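Local coordinates for protein citrate synthase (Metallosphaera sedula, PDB 6ABW) that probably catalyses the condensation of acetyl-CoA with oxaloacetate and water to give citrate and CoA in the tricarboxylic acid cycle, at residues Thr178-Lys183 / Ala287-Glu292. Residues are numbered along the deposited sequence; the frame is centred on the assembly and turned at random.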
ATOM      1  N   THR A 178       2.793  10.139  34.333  1.00 18.74           N
ATOM      2  CA  THR A 178       2.499   9.412  35.579  1.00 17.21           C
ATOM      3  C   THR A 178       2.342   7.905  35.339  1.00 19.11           C
ATOM      4  O   THR A 178       2.060   7.473  34.188  1.00 16.65           O
ATOM      5  CB  THR A 178       1.213   9.903  36.232  1.00 19.90           C
ATOM      6  OG1 THR A 178       0.087   9.526  35.421  1.00 18.77           O
ATOM      7  CG2 THR A 178       1.225  11.393  36.412  1.00 20.44           C
ATOM      8  N   GLU A 179       2.400   7.099  36.400  1.00 17.06           N
ATOM      9  CA  GLU A 179       2.208   5.670  36.244  1.00 19.47           C
ATOM     10  C   GLU A 179       0.834   5.326  35.679  1.00 17.96           C
ATOM     11  O   GLU A 179       0.706   4.344  34.953  1.00 15.68           O
ATOM     12  CB  GLU A 179       2.417   4.867  37.552  1.00 25.74           C
ATOM     13  CG  GLU A 179       3.886   4.552  37.724  1.00 34.06           C
ATOM     14  CD  GLU A 179       4.433   3.640  36.614  1.00 37.90           C
ATOM     15  OE1 GLU A 179       5.177   4.112  35.712  1.00 45.45           O
ATOM     16  OE2 GLU A 179       4.094   2.436  36.626  1.00 46.06           O
ATOM     17  N   GLU A 180      -0.175   6.113  36.052  1.00 16.42           N
ATOM     18  CA  GLU A 180      -1.545   5.831  35.591  1.00 18.19           C
ATOM     19  C   GLU A 180      -1.647   6.094  34.047  1.00 15.54           C
ATOM     20  O   GLU A 180      -2.279   5.297  33.340  1.00 12.96           O
ATOM     21  CB  GLU A 180      -2.536   6.666  36.349  1.00 21.22           C
ATOM     22  CG  GLU A 180      -2.668   6.260  37.835  1.00 25.17           C
ATOM     23  CD  GLU A 180      -1.555   6.813  38.774  1.00 31.78           C
ATOM     24  OE1 GLU A 180      -0.735   7.740  38.405  1.00 26.92           O
ATOM     25  OE2 GLU A 180      -1.502   6.298  39.922  1.00 37.27           O
ATOM     26  N   GLU A 181      -0.954   7.117  33.600  1.00 14.49           N
ATOM     27  CA  GLU A 181      -0.895   7.463  32.174  1.00 15.94           C
ATOM     28  C   GLU A 181      -0.167   6.366  31.400  1.00 15.51           C
ATOM     29  O   GLU A 181      -0.631   5.940  30.322  1.00 13.60           O
ATOM     30  CB  GLU A 181      -0.279   8.814  31.925  1.00 17.63           C
ATOM     31  CG  GLU A 181      -1.087  10.004  32.356  1.00 18.56           C
ATOM     32  CD  GLU A 181      -0.286  11.329  32.198  1.00 23.36           C
ATOM     33  OE1 GLU A 181       0.867  11.483  32.630  1.00 27.19           O
ATOM     34  OE2 GLU A 181      -0.772  12.220  31.523  1.00 29.84           O
ATOM     35  N   VAL A 182       0.948   5.867  31.929  1.00 12.06           N
ATOM     36  CA  VAL A 182       1.643   4.814  31.332  1.00 12.08           C
ATOM     37  C   VAL A 182       0.783   3.577  31.210  1.00 12.98           C
ATOM     38  O   VAL A 182       0.769   2.935  30.157  1.00 11.67           O
ATOM     39  CB  VAL A 182       2.968   4.449  32.048  1.00 12.35           C
ATOM     40  CG1 VAL A 182       3.586   3.224  31.460  1.00 13.83           C
ATOM     41  CG2 VAL A 182       3.875   5.661  31.973  1.00 12.59           C
ATOM     42  N   LYS A 183       0.098   3.229  32.281  1.00 13.09           N
ATOM     43  CA  LYS A 183      -0.648   2.005  32.280  1.00 13.45           C
ATOM     44  C   LYS A 183      -1.817   2.115  31.216  1.00 10.97           C
ATOM     45  O   LYS A 183      -2.204   1.100  30.547  1.00 11.39           O
ATOM     46  CB  LYS A 183      -1.170   1.727  33.681  1.00 17.24           C
ATOM     47  CG  LYS A 183      -2.085   0.512  33.747  1.00 20.31           C
ATOM     48  CD  LYS A 183      -1.411  -0.839  33.517  1.00 26.21           C
ATOM     49  CE  LYS A 183      -2.347  -2.055  33.706  1.00 27.47           C
ATOM     50  NZ  LYS A 183      -1.622  -3.286  33.311  1.00 29.68           N
ATOM     51  N   ALA A 287     -10.103   5.068  31.083  1.00 16.53           N
ATOM     52  CA  ALA A 287     -10.501   6.445  30.874  1.00 18.57           C
ATOM     53  C   ALA A 287     -10.851   7.217  32.176  1.00 20.48           C
ATOM     54  O   ALA A 287     -10.541   8.370  32.317  1.00 20.57           O
ATOM     55  CB  ALA A 287     -11.696   6.490  29.949  1.00 18.11           C
ATOM     56  N   LYS A 288     -11.528   6.518  33.078  1.00 23.20           N
ATOM     57  CA  LYS A 288     -11.985   7.052  34.367  1.00 27.87           C
ATOM     58  C   LYS A 288     -10.837   7.600  35.219  1.00 26.15           C
ATOM     59  O   LYS A 288     -10.761   8.761  35.536  1.00 27.54           O
ATOM     60  CB  LYS A 288     -12.711   5.946  35.122  1.00 31.74           C
ATOM     61  CG  LYS A 288     -13.185   6.427  36.491  1.00 38.72           C
ATOM     62  CD  LYS A 288     -14.490   5.787  36.903  1.00 42.47           C
ATOM     63  CE  LYS A 288     -15.016   6.563  38.109  1.00 47.31           C
ATOM     64  NZ  LYS A 288     -16.275   5.927  38.553  1.00 52.74           N
ATOM     65  N   VAL A 289      -9.855   6.779  35.449  1.00 29.17           N
ATOM     66  CA  VAL A 289      -8.662   7.200  36.171  1.00 29.56           C
ATOM     67  C   VAL A 289      -7.958   8.471  35.668  1.00 29.24           C
ATOM     68  O   VAL A 289      -7.818   9.494  36.366  1.00 29.23           O
ATOM     69  CB  VAL A 289      -7.635   6.038  36.102  1.00 35.20           C
ATOM     70  CG1 VAL A 289      -6.453   6.333  37.027  1.00 35.49           C
ATOM     71  CG2 VAL A 289      -8.310   4.692  36.383  1.00 34.23           C
ATOM     72  N   ILE A 290      -7.514   8.432  34.415  1.00 23.33           N
ATOM     73  CA  ILE A 290      -6.705   9.520  33.917  1.00 21.69           C
ATOM     74  C   ILE A 290      -7.506  10.749  33.493  1.00 20.16           C
ATOM     75  O   ILE A 290      -6.942  11.841  33.379  1.00 22.79           O
ATOM     76  CB  ILE A 290      -5.771   9.063  32.749  1.00 20.98           C
ATOM     77  CG1 ILE A 290      -6.581   8.495  31.588  1.00 20.24           C
ATOM     78  CG2 ILE A 290      -4.796   8.010  33.249  1.00 21.15           C
ATOM     79  CD1 ILE A 290      -5.756   8.307  30.352  1.00 22.31           C
ATOM     80  N   SER A 291      -8.816  10.593  33.249  1.00 20.27           N
ATOM     81  CA  SER A 291      -9.632  11.752  32.857  1.00 23.47           C
ATOM     82  C   SER A 291      -9.874  12.746  33.968  1.00 27.77           C
ATOM     83  O   SER A 291     -10.091  13.938  33.690  1.00 23.44           O
ATOM     84  CB  SER A 291     -10.976  11.298  32.329  1.00 23.62           C
ATOM     85  OG  SER A 291     -10.715  10.693  31.054  1.00 29.46           O
ATOM     86  N   GLU A 292      -9.870  12.242  35.193  1.00 33.71           N
ATOM     87  CA  GLU A 292     -10.296  13.042  36.349  1.00 50.00           C
ATOM     88  C   GLU A 292      -9.317  14.167  36.618  1.00 50.46           C
ATOM     89  O   GLU A 292      -9.726  15.254  36.982  1.00 54.70           O
ATOM     90  CB  GLU A 292     -10.502  12.159  37.594  1.00 54.02           C
ATOM     91  CG  GLU A 292     -11.605  11.070  37.490  1.00 65.93           C
ATOM     92  CD  GLU A 292     -12.844  11.397  36.604  1.00 76.41           C
ATOM     93  OE1 GLU A 292     -13.733  12.137  37.078  1.00 93.79           O
ATOM     94  OE2 GLU A 292     -12.978  10.897  35.449  1.00 64.71           O
TER
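I290 and V289 of helix 278-292 meet the first turn of helix 179-191 through two methyl groups. CG2 of I290 reaches the backbone between E180 and E181. I290 CG2 lies 3.7 Å from E180 O and 4.0 Å from E181 N; this methyl rests on the peptide rather than on a side-chain tip. With chi1 at 59°, CG1 of I290 lies between the backbone N and the carbonyl carbon, and CG2, anti to that carbon, is the branch that meets helix 179-191. From the E181 side chain, CG comes within 4.3 Å of I290 CG2. V289 uses CG1, which packs 3.9 Å from CG of E180. The two side chains cross at about a right angle. Of the E180 side chain, CB and CG do the touching: both meet V289 CG1, and CB also meets I290 CG2. Its chain bends at chi2 (80°), and the carboxylate turns away to a salt bridge with R293.

The turn that receives these methyls is held by a capping box. T178 OG1 accepts from E181 N (3.2 Å), and E181 OE1 takes T178 N in return (2.9 Å) through its anti lone pair. This fixes the carboxylate of E181, whose OE1 also forms a salt bridge with R175.

The contact is small and rests on van der Waals packing of methyls against a peptide and the aliphatic part of E180. The two helix segments run roughly antiparallel, at 139°, with axes 9.6 Å apart at closest approach. It lies on the periphery of the mainly helical citrate synthase fold, away from the acetyl-CoA pocket. Helix 325-335 touches both sides, through L335 on E181 and A334 on I290, and helix 295-315 packs on helix 278-292 through F301.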